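Local coordinates for putative glutathione S-transferase (Corynebacterium glutamicum, PDB 3M1G), which probably acts as a glutathione transferase of the Omega-like, ECM4-like group, joining glutathione to substrates that are not known, at residues Trp55-Gly60 / Leu163-Phe168; Ala222-Glu227 / Thr271-Leu276; Asp228-Arg233 / His328-Leu333. All blocks are in the same frame, centred on the assembly; numbering follows the deposited sequence.

Contact 1 lies apart from the other two, on the opposite side of the chain's centre from contact 2: its centre is about 37 Å from that of contact 2 and about 35 Å from that of contact 3. It joins the end of strand 53-56 to the loop after helix 154-163. Contacts 2 and 3 are neighbours, with centres about 11 Å apart and atoms touching. The C-terminal end of helix 209-229 meets the start of helix 274-284 in contact 2 and the segment 328-333, beyond helix 295-305, in contact 3. Along the chain contact 1 closes before the other two open, whereas the segments of those two interleave.

Contact 1: residues Trp55-Gly60 / Leu163-Phe168; sequences WPVEAG and LEWKQF
The W165 indole offers one face to V57, whose CG1 methyl stands 3.6 Å above the ring plane and over its centre, while the ring's rim, near its plane, meets a backbone oxygen, E58 O, at 3.4 Å from W165 CH2. The methyl makes a CH-pi contact with the five-membered ring, only 10° off the normal, so it is seated almost squarely on the pyrrole part. The second flat group, the F168 ring, has W165 O in plane at its edge and is met obliquely by the other segment: E58 CA lies 3.8 Å from F168 CZ, and V57 CG2 is 3.9 Å from F168 CE1. V57 thus divides its two methyls between two aromatic side chains. Its CG1 lies anti to the carbonyl carbon (chi1 -62°), which sends that methyl to the indole and leaves CG2 for the phenyl. A59 CB closes the row at 4.1 Å from F168 CE2.

In fold terms, the chain between strands 53-56 and 62-66 packs on the loop leading from helix 154-163 to helix 182-197, the first long helix of the helical part. The small sheet is thereby laid against the end of the thioredoxin-like unit. F168 N bonds to W165 O, which keeps the two aromatic residues close together against the loop V57-A59. E164 adds its backbone O, 3.7 Å from V57 CG1, while its carboxylate OE1 accepts from A37 N. The E58 carboxylate turns to R61 and G42 N. W165 also pairs edge-to-face with F161.

Contact 2: residues Ala222-Glu227 / Thr271-Leu276; sequences ALDWLE and TEMPNL
E227, near the end of helix 209-229, and N275, in the first turn of helix 274-284, have CA atoms 5.5 Å apart, so the side of one helix meets the N-terminus of another. The E227 carboxylate accepts two backbone N-H groups of that first turn, one with each oxygen: L276 N gives to OE1 at 2.9 Å, and N275 N to OE2 over the same length. Both bonds come to the syn side, somewhat out of the carboxylate plane, with N-H...O angles of 159°. With CG opposite the backbone N (chi1 170°) and a bend at chi2, the chain reaches the helix start, where the helix dipole probably favours the anionic form. The N275 amide, its plane 37° from the carboxylate, adds a weak bond from ND2 to OE2.

Selenomethionine M273, at the N-cap position, folds back so that CE lies 3.8 Å from E227 CB and 3.5 Å from D224 OD1, an oxygen salt-bridged to R267. L276 CD2 rests 4.1 Å from L226 CB. The contact joins two helices of the glutathione transferase C-terminal domain, with helix 243-253 behind the leucines, helix 182-197 on L226, and E272 reaching K269 and T271 of the second subunit.

Contact 3: residues Asp228-Arg233 / His328-Leu333; sequences DRLSTR and HGREKL
R330 reaches the backbone oxygen of L230 with both terminal nitrogens, NH2 at 2.9 Å and NH1 at 3.0 Å from L230 O. The grip is end-on, and the oxygen lies near the guanidinium plane. NH2 approaches in the carbonyl plane, on a lone pair, whereas NH1 stands 27° out of that plane. L333 packs its two methyls on polar groups: CD1 lies 3.6 Å from R233 O and over one face of the guanidinium, toward the rim, and CD2 comes to 3.5 Å from S231 O.

Bends at chi2 and chi3 (-73° and -72°) curl the arginine, shortening its reach, and bring the guanidinium to the turn. Its backbone is set by H328, whose ND1 accepts from R330 N in the ring plane, and by the bond from L333 N to R330 O. On the partner side a type I beta turn runs from R229 to T232; S231 OG and S231 N both bond to D228 O, and R233 NH1 returns to R229 O. Farther out, R330 NH2 also bonds to R234 O, while its side chain touches N275 and D282 of helix 274-284.

The tail after helix 295-305 thus packs on the C-terminal side of helix 209-229, away from the predicted active site. Carbonyl oxygens there would stabilise the positive charge of the buried guanidinium, which probably stays protonated in any case.

Contact 1: residues Trp55-Gly60 / Leu163-Phe168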
loop_
_atom_site.group_PDB
_atom_site.type_symbol
_atom_site.label_atom_id
_atom_site.label_comp_id
_atom_site.label_asym_id
_atom_site.label_seq_id
_atom_site.Cartn_x
_atom_site.Cartn_y
_atom_site.Cartn_z
ATOM N N TRP A 55 39.551 -14.863 15.407
ATOM C CA TRP A 55 39.491 -16.265 15.086
ATOM C C TRP A 55 40.051 -16.447 13.653
ATOM O O TRP A 55 40.084 -15.501 12.898
ATOM C CB TRP A 55 38.045 -16.744 15.108
ATOM C CG TRP A 55 37.312 -16.616 16.384
ATOM C CD1 TRP A 55 37.031 -15.453 17.070
ATOM C CD2 TRP A 55 36.717 -17.681 17.152
ATOM N NE1 TRP A 55 36.297 -15.740 18.192
ATOM C CE2 TRP A 55 36.084 -17.092 18.268
ATOM C CE3 TRP A 55 36.633 -19.063 16.987
ATOM C CZ2 TRP A 55 35.388 -17.851 19.239
ATOM C CZ3 TRP A 55 35.933 -19.806 17.918
ATOM C CH2 TRP A 55 35.319 -19.192 19.047
ATOM N N PRO A 56 40.477 -17.663 13.303
ATOM C CA PRO A 56 41.075 -17.924 12.011
ATOM C C PRO A 56 40.083 -18.282 10.938
ATOM O O PRO A 56 39.160 -19.061 11.194
ATOM C CB PRO A 56 42.000 -19.116 12.290
ATOM C CG PRO A 56 41.296 -19.860 13.360
ATOM C CD PRO A 56 40.663 -18.797 14.233
ATOM N N VAL A 57 40.255 -17.720 9.744
ATOM C CA VAL A 57 39.486 -18.228 8.581
ATOM C C VAL A 57 39.968 -19.654 8.279
ATOM O O VAL A 57 41.178 -19.931 8.305
ATOM C CB VAL A 57 39.599 -17.350 7.348
ATOM C CG1 VAL A 57 39.033 -15.931 7.606
ATOM C CG2 VAL A 57 41.060 -17.269 6.851
ATOM N N GLU A 58 39.011 -20.570 8.151
ATOM C CA GLU A 58 39.233 -21.926 7.717
ATOM C C GLU A 58 37.910 -22.551 7.324
ATOM O O GLU A 58 36.856 -22.124 7.804
ATOM C CB GLU A 58 39.904 -22.779 8.812
ATOM C CG GLU A 58 39.150 -22.825 10.111
ATOM C CD GLU A 58 39.888 -23.602 11.197
ATOM O OE1 GLU A 58 39.785 -24.855 11.245
ATOM O OE2 GLU A 58 40.536 -22.931 12.051
ATOM N N ALA A 59 37.983 -23.561 6.456
ATOM C CA ALA A 59 36.829 -24.242 5.951
ATOM C C ALA A 59 36.290 -25.213 6.994
ATOM O O ALA A 59 37.055 -25.867 7.706
ATOM C CB ALA A 59 37.180 -25.039 4.630
ATOM N N GLY A 60 34.979 -25.372 7.022
ATOM C CA GLY A 60 34.381 -26.447 7.813
ATOM C C GLY A 60 34.372 -26.179 9.322
ATOM O O GLY A 60 34.152 -27.102 10.080
ATOM N N LEU A 163 36.942 -9.396 2.537
ATOM C CA LEU A 163 38.374 -9.094 2.642
ATOM C C LEU A 163 39.152 -10.199 3.344
ATOM O O LEU A 163 40.266 -10.462 2.977
ATOM C CB LEU A 163 38.599 -7.770 3.378
ATOM C CG LEU A 163 37.914 -6.522 2.803
ATOM C CD1 LEU A 163 38.442 -5.255 3.542
ATOM C CD2 LEU A 163 38.096 -6.447 1.283
ATOM N N GLU A 164 38.581 -10.849 4.350
ATOM C CA GLU A 164 39.366 -11.828 5.144
ATOM C C GLU A 164 39.310 -13.224 4.534
ATOM O O GLU A 164 40.253 -14.012 4.687
ATOM C CB GLU A 164 38.840 -11.902 6.567
ATOM C CG GLU A 164 38.952 -10.582 7.355
ATOM C CD GLU A 164 40.357 -10.009 7.376
ATOM O OE1 GLU A 164 41.372 -10.771 7.499
ATOM O OE2 GLU A 164 40.437 -8.769 7.283
ATOM N N TRP A 165 38.217 -13.518 3.829
ATOM C CA TRP A 165 37.961 -14.871 3.296
ATOM C C TRP A 165 38.350 -15.013 1.843
ATOM O O TRP A 165 38.019 -16.002 1.213
ATOM C CB TRP A 165 36.466 -15.235 3.475
ATOM C CG TRP A 165 36.050 -15.548 4.876
ATOM C CD1 TRP A 165 35.650 -14.662 5.853
ATOM C CD2 TRP A 165 35.971 -16.850 5.472
ATOM N NE1 TRP A 165 35.345 -15.343 7.004
ATOM C CE2 TRP A 165 35.526 -16.685 6.794
ATOM C CE3 TRP A 165 36.238 -18.146 5.007
ATOM C CZ2 TRP A 165 35.352 -17.761 7.660
ATOM C CZ3 TRP A 165 36.064 -19.210 5.857
ATOM C CH2 TRP A 165 35.631 -19.017 7.177
ATOM N N LYS A 166 39.098 -14.050 1.307
ATOM C CA LYS A 166 39.475 -14.008 -0.094
ATOM C C LYS A 166 40.030 -15.294 -0.680
ATOM O O LYS A 166 39.733 -15.645 -1.840
ATOM C CB LYS A 166 40.582 -12.949 -0.293
ATOM C CG LYS A 166 40.208 -11.728 -1.049
ATOM C CD LYS A 166 41.319 -10.603 -0.931
ATOM C CE LYS A 166 40.715 -9.179 -1.165
ATOM N NZ LYS A 166 41.590 -8.081 -0.613
ATOM N N GLN A 167 40.881 -15.984 0.075
ATOM C CA GLN A 167 41.477 -17.211 -0.480
ATOM C C GLN A 167 40.480 -18.335 -0.572
ATOM O O GLN A 167 40.773 -19.311 -1.208
ATOM C CB GLN A 167 42.691 -17.659 0.340
ATOM C CG GLN A 167 43.790 -16.600 0.422
ATOM C CD GLN A 167 44.235 -16.021 -0.943
ATOM O OE1 GLN A 167 44.485 -14.815 -1.022
ATOM N NE2 GLN A 167 44.347 -16.858 -1.995
ATOM N N PHE A 168 39.298 -18.196 0.023
ATOM C CA PHE A 168 38.253 -19.210 -0.079
ATOM C C PHE A 168 37.143 -18.823 -1.075
ATOM O O PHE A 168 36.231 -19.600 -1.284
ATOM C CB PHE A 168 37.606 -19.467 1.271
ATOM C CG PHE A 168 38.556 -20.018 2.322
ATOM C CD1 PHE A 168 39.405 -19.188 3.004
ATOM C CD2 PHE A 168 38.600 -21.364 2.588
ATOM C CE1 PHE A 168 40.323 -19.697 3.941
ATOM C CE2 PHE A 168 39.470 -21.880 3.533
ATOM C CZ PHE A 168 40.342 -21.054 4.194
#

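Contact 2: residues Ala222-Glu227 / Thr271-Leu276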
loop_
_atom_site.group_PDB
_atom_site.type_symbol
_atom_site.label_atom_id
_atom_site.label_comp_id
_atom_site.label_asym_id
_atom_site.label_seq_id
_atom_site.Cartn_x
_atom_site.Cartn_y
_atom_site.Cartn_z
ATOM N N ALA A 222 15.276 10.443 2.385
ATOM C CA ALA A 222 16.350 9.553 1.956
ATOM C C ALA A 222 15.990 8.763 0.691
ATOM O O ALA A 222 16.830 8.611 -0.199
ATOM C CB ALA A 222 16.775 8.596 3.089
ATOM N N LEU A 223 14.767 8.242 0.593
ATOM C CA LEU A 223 14.369 7.542 -0.647
ATOM C C LEU A 223 14.386 8.477 -1.862
ATOM O O LEU A 223 14.754 8.074 -2.989
ATOM C CB LEU A 223 13.014 6.850 -0.491
ATOM C CG LEU A 223 12.953 5.646 0.478
ATOM C CD1 LEU A 223 11.489 5.135 0.670
ATOM C CD2 LEU A 223 13.867 4.484 0.049
ATOM N N ASP A 224 14.028 9.747 -1.659
ATOM C CA ASP A 224 14.086 10.697 -2.786
ATOM C C ASP A 224 15.545 11.009 -3.168
ATOM O O ASP A 224 15.854 11.209 -4.337
ATOM C CB ASP A 224 13.358 12.010 -2.443
ATOM C CG ASP A 224 11.831 11.876 -2.507
ATOM O OD1 ASP A 224 11.303 10.977 -3.214
ATOM O OD2 ASP A 224 11.149 12.678 -1.827
ATOM N N TRP A 225 16.427 11.080 -2.169
ATOM C CA TRP A 225 17.863 11.203 -2.425
ATOM C C TRP A 225 18.362 9.978 -3.224
ATOM O O TRP A 225 19.095 10.140 -4.194
ATOM C CB TRP A 225 18.648 11.328 -1.107
ATOM C CG TRP A 225 20.079 10.900 -1.188
ATOM C CD1 TRP A 225 21.067 11.480 -1.941
ATOM C CD2 TRP A 225 20.702 9.839 -0.461
ATOM N NE1 TRP A 225 22.237 10.804 -1.757
ATOM C CE2 TRP A 225 22.046 9.798 -0.856
ATOM C CE3 TRP A 225 20.246 8.899 0.471
ATOM C CZ2 TRP A 225 22.954 8.863 -0.344
ATOM C CZ3 TRP A 225 21.164 7.963 0.990
ATOM C CH2 TRP A 225 22.477 7.945 0.567
ATOM N N LEU A 226 17.966 8.774 -2.831
ATOM C CA LEU A 226 18.428 7.577 -3.555
ATOM C C LEU A 226 17.910 7.537 -5.009
ATOM O O LEU A 226 18.634 7.179 -5.955
ATOM C CB LEU A 226 18.038 6.297 -2.810
ATOM C CG LEU A 226 18.780 6.065 -1.505
ATOM C CD1 LEU A 226 18.164 4.909 -0.733
ATOM C CD2 LEU A 226 20.286 5.815 -1.745
ATOM N N GLU A 227 16.649 7.904 -5.180
ATOM C CA GLU A 227 16.018 7.934 -6.497
ATOM C C GLU A 227 16.830 8.873 -7.414
ATOM O O GLU A 227 17.109 8.563 -8.586
ATOM C CB GLU A 227 14.563 8.388 -6.359
ATOM C CG GLU A 227 13.856 8.703 -7.662
ATOM C CD GLU A 227 13.542 7.462 -8.455
ATOM O OE1 GLU A 227 13.587 6.354 -7.855
ATOM O OE2 GLU A 227 13.248 7.600 -9.669
ATOM N N THR A 271 7.342 0.498 -6.941
ATOM C CA THR A 271 6.936 0.417 -8.364
ATOM C C THR A 271 6.652 1.782 -8.979
ATOM O O THR A 271 6.748 1.929 -10.185
ATOM C CB THR A 271 5.696 -0.483 -8.550
ATOM O OG1 THR A 271 4.619 0.087 -7.803
ATOM C CG2 THR A 271 6.009 -1.951 -8.013
ATOM N N GLU A 272 6.365 2.798 -8.159
ATOM C CA GLU A 272 6.114 4.150 -8.671
ATOM C C GLU A 272 7.337 5.083 -8.652
ATOM O O GLU A 272 7.206 6.241 -8.983
ATOM C CB GLU A 272 4.995 4.828 -7.850
ATOM C CG GLU A 272 3.678 4.049 -7.794
ATOM C CD GLU A 272 2.649 4.729 -6.895
ATOM O OE1 GLU A 272 2.827 4.765 -5.639
ATOM O OE2 GLU A 272 1.674 5.265 -7.463
HETATM N N MSE A 273 8.503 4.581 -8.237
HETATM C CA MSE A 273 9.746 5.349 -8.171
HETATM C C MSE A 273 10.639 4.780 -9.279
HETATM O O MSE A 273 11.231 3.712 -9.113
HETATM C CB MSE A 273 10.421 5.149 -6.821
HETATM C CG MSE A 273 9.584 5.568 -5.595
HETATM SE SE MSE A 273 9.418 7.474 -5.445
HETATM C CE MSE A 273 11.179 7.815 -4.626
ATOM N N PRO A 274 10.709 5.454 -10.418
ATOM C CA PRO A 274 11.221 4.740 -11.585
ATOM C C PRO A 274 12.662 4.244 -11.468
ATOM O O PRO A 274 12.932 3.107 -11.863
ATOM C CB PRO A 274 11.112 5.758 -12.739
ATOM C CG PRO A 274 10.197 6.811 -12.273
ATOM C CD PRO A 274 10.136 6.769 -10.745
ATOM N N ASN A 275 13.576 5.082 -10.971
ATOM C CA ASN A 275 14.951 4.620 -10.815
ATOM C C ASN A 275 15.108 3.516 -9.776
ATOM O O ASN A 275 15.761 2.499 -10.061
ATOM C CB ASN A 275 15.893 5.771 -10.537
ATOM C CG ASN A 275 16.013 6.681 -11.719
ATOM O OD1 ASN A 275 16.431 6.258 -12.779
ATOM N ND2 ASN A 275 15.580 7.905 -11.566
ATOM N N LEU A 276 14.487 3.676 -8.609
ATOM C CA LEU A 276 14.570 2.630 -7.579
ATOM C C LEU A 276 13.979 1.333 -8.079
ATOM O O LEU A 276 14.495 0.255 -7.750
ATOM C CB LEU A 276 13.868 3.043 -6.280
ATOM C CG LEU A 276 14.622 4.127 -5.475
ATOM C CD1 LEU A 276 13.696 4.697 -4.363
ATOM C CD2 LEU A 276 15.869 3.560 -4.884
#

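Contact 3: residues Asp228-Arg233 / His328-Leu333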
loop_
_atom_site.group_PDB
_atom_site.type_symbol
_atom_site.label_atom_id
_atom_site.label_comp_id
_atom_site.label_asym_id
_atom_site.label_seq_id
_atom_site.Cartn_x
_atom_site.Cartn_y
_atom_site.Cartn_z
ATOM N N ASP A 228 17.240 10.005 -6.869
ATOM C CA ASP A 228 18.068 10.940 -7.627
ATOM C C ASP A 228 19.507 10.446 -7.824
ATOM O O ASP A 228 20.081 10.622 -8.892
ATOM C CB ASP A 228 18.095 12.297 -6.935
ATOM C CG ASP A 228 18.909 13.348 -7.717
ATOM O OD1 ASP A 228 18.520 13.732 -8.834
ATOM O OD2 ASP A 228 19.956 13.758 -7.223
ATOM N N ARG A 229 20.110 9.828 -6.810
ATOM C CA ARG A 229 21.453 9.297 -6.971
ATOM C C ARG A 229 21.515 8.238 -8.095
ATOM O O ARG A 229 22.480 8.168 -8.870
ATOM C CB ARG A 229 21.938 8.678 -5.649
ATOM C CG ARG A 229 23.394 8.298 -5.655
ATOM C CD ARG A 229 23.866 7.747 -4.341
ATOM N NE ARG A 229 25.215 7.215 -4.483
ATOM C CZ ARG A 229 26.336 7.918 -4.346
ATOM N NH1 ARG A 229 26.307 9.199 -4.009
ATOM N NH2 ARG A 229 27.500 7.310 -4.533
ATOM N N LEU A 230 20.498 7.398 -8.151
ATOM C CA LEU A 230 20.428 6.289 -9.104
ATOM C C LEU A 230 19.861 6.714 -10.465
ATOM O O LEU A 230 19.732 5.887 -11.357
ATOM C CB LEU A 230 19.601 5.139 -8.504
ATOM C CG LEU A 230 20.250 4.389 -7.336
ATOM C CD1 LEU A 230 19.242 3.504 -6.594
ATOM C CD2 LEU A 230 21.430 3.564 -7.850
ATOM N N SER A 231 19.576 7.999 -10.647
ATOM C CA SER A 231 19.228 8.475 -11.979
ATOM C C SER A 231 20.457 8.588 -12.892
ATOM O O SER A 231 20.311 8.519 -14.110
ATOM C CB SER A 231 18.491 9.832 -11.919
ATOM O OG SER A 231 19.431 10.842 -11.563
ATOM N N THR A 232 21.653 8.765 -12.328
ATOM C CA THR A 232 22.854 8.896 -13.149
ATOM C C THR A 232 23.916 7.790 -12.955
ATOM O O THR A 232 24.941 7.822 -13.592
ATOM C CB THR A 232 23.527 10.245 -12.909
ATOM O OG1 THR A 232 23.924 10.342 -11.535
ATOM C CG2 THR A 232 22.593 11.435 -13.310
ATOM N N ARG A 233 23.669 6.840 -12.065
ATOM C CA ARG A 233 24.586 5.758 -11.758
ATOM C C ARG A 233 23.762 4.475 -11.873
ATOM O O ARG A 233 22.619 4.439 -11.391
ATOM C CB ARG A 233 25.047 5.874 -10.310
ATOM C CG ARG A 233 25.880 7.111 -9.966
ATOM C CD ARG A 233 26.025 7.225 -8.449
ATOM N NE ARG A 233 26.785 8.415 -8.049
ATOM C CZ ARG A 233 26.300 9.650 -8.067
ATOM N NH1 ARG A 233 25.048 9.924 -8.457
ATOM N NH2 ARG A 233 27.070 10.625 -7.683
ATOM N N HIS A 328 14.106 -4.346 -16.839
ATOM C CA HIS A 328 14.339 -3.234 -15.925
ATOM C C HIS A 328 14.797 -1.934 -16.589
ATOM O O HIS A 328 14.782 -0.887 -15.958
ATOM C CB HIS A 328 15.324 -3.661 -14.836
ATOM C CG HIS A 328 16.615 -4.209 -15.359
ATOM N ND1 HIS A 328 17.561 -3.417 -15.957
ATOM C CD2 HIS A 328 17.120 -5.465 -15.350
ATOM C CE1 HIS A 328 18.580 -4.172 -16.338
ATOM N NE2 HIS A 328 18.328 -5.422 -15.989
ATOM N N GLY A 329 15.243 -1.991 -17.832
ATOM C CA GLY A 329 15.733 -0.799 -18.520
ATOM C C GLY A 329 17.013 -0.098 -18.020
ATOM O O GLY A 329 17.348 0.978 -18.498
ATOM N N ARG A 330 17.755 -0.696 -17.101
ATOM C CA ARG A 330 18.916 -0.033 -16.507
ATOM C C ARG A 330 20.219 -0.114 -17.340
ATOM O O ARG A 330 21.193 0.586 -17.024
ATOM C CB ARG A 330 19.151 -0.577 -15.083
ATOM C CG ARG A 330 17.934 -0.346 -14.158
ATOM C CD ARG A 330 17.805 1.108 -13.753
ATOM N NE ARG A 330 18.859 1.492 -12.787
ATOM C CZ ARG A 330 19.043 2.732 -12.350
ATOM N NH1 ARG A 330 18.242 3.712 -12.775
ATOM N NH2 ARG A 330 20.016 3.006 -11.497
ATOM N N GLU A 331 20.235 -0.959 -18.379
ATOM C CA GLU A 331 21.374 -1.051 -19.322
ATOM C C GLU A 331 21.662 0.295 -19.983
ATOM O O GLU A 331 22.790 0.537 -20.357
ATOM C CB GLU A 331 21.150 -2.073 -20.465
ATOM C CG GLU A 331 20.885 -3.502 -19.997
ATOM C CD GLU A 331 19.374 -3.777 -19.652
ATOM O OE1 GLU A 331 18.482 -2.879 -19.802
ATOM O OE2 GLU A 331 19.100 -4.926 -19.218
ATOM N N LYS A 332 20.666 1.162 -20.116
ATOM C CA LYS A 332 20.882 2.507 -20.674
ATOM C C LYS A 332 21.892 3.326 -19.851
ATOM O O LYS A 332 22.497 4.234 -20.372
ATOM C CB LYS A 332 19.558 3.286 -20.767
ATOM C CG LYS A 332 19.100 3.765 -19.396
ATOM C CD LYS A 332 17.752 4.488 -19.322
ATOM C CE LYS A 332 17.632 5.112 -17.888
ATOM N NZ LYS A 332 16.241 5.049 -17.335
ATOM N N LEU A 333 22.061 3.024 -18.566
ATOM C CA LEU A 333 23.087 3.699 -17.745
ATOM C C LEU A 333 24.494 3.092 -17.872
ATOM O O LEU A 333 25.395 3.528 -17.187
ATOM C CB LEU A 333 22.662 3.758 -16.275
ATOM C CG LEU A 333 21.444 4.687 -16.007
ATOM C CD1 LEU A 333 20.964 4.535 -14.613
ATOM C CD2 LEU A 333 21.821 6.149 -16.234
#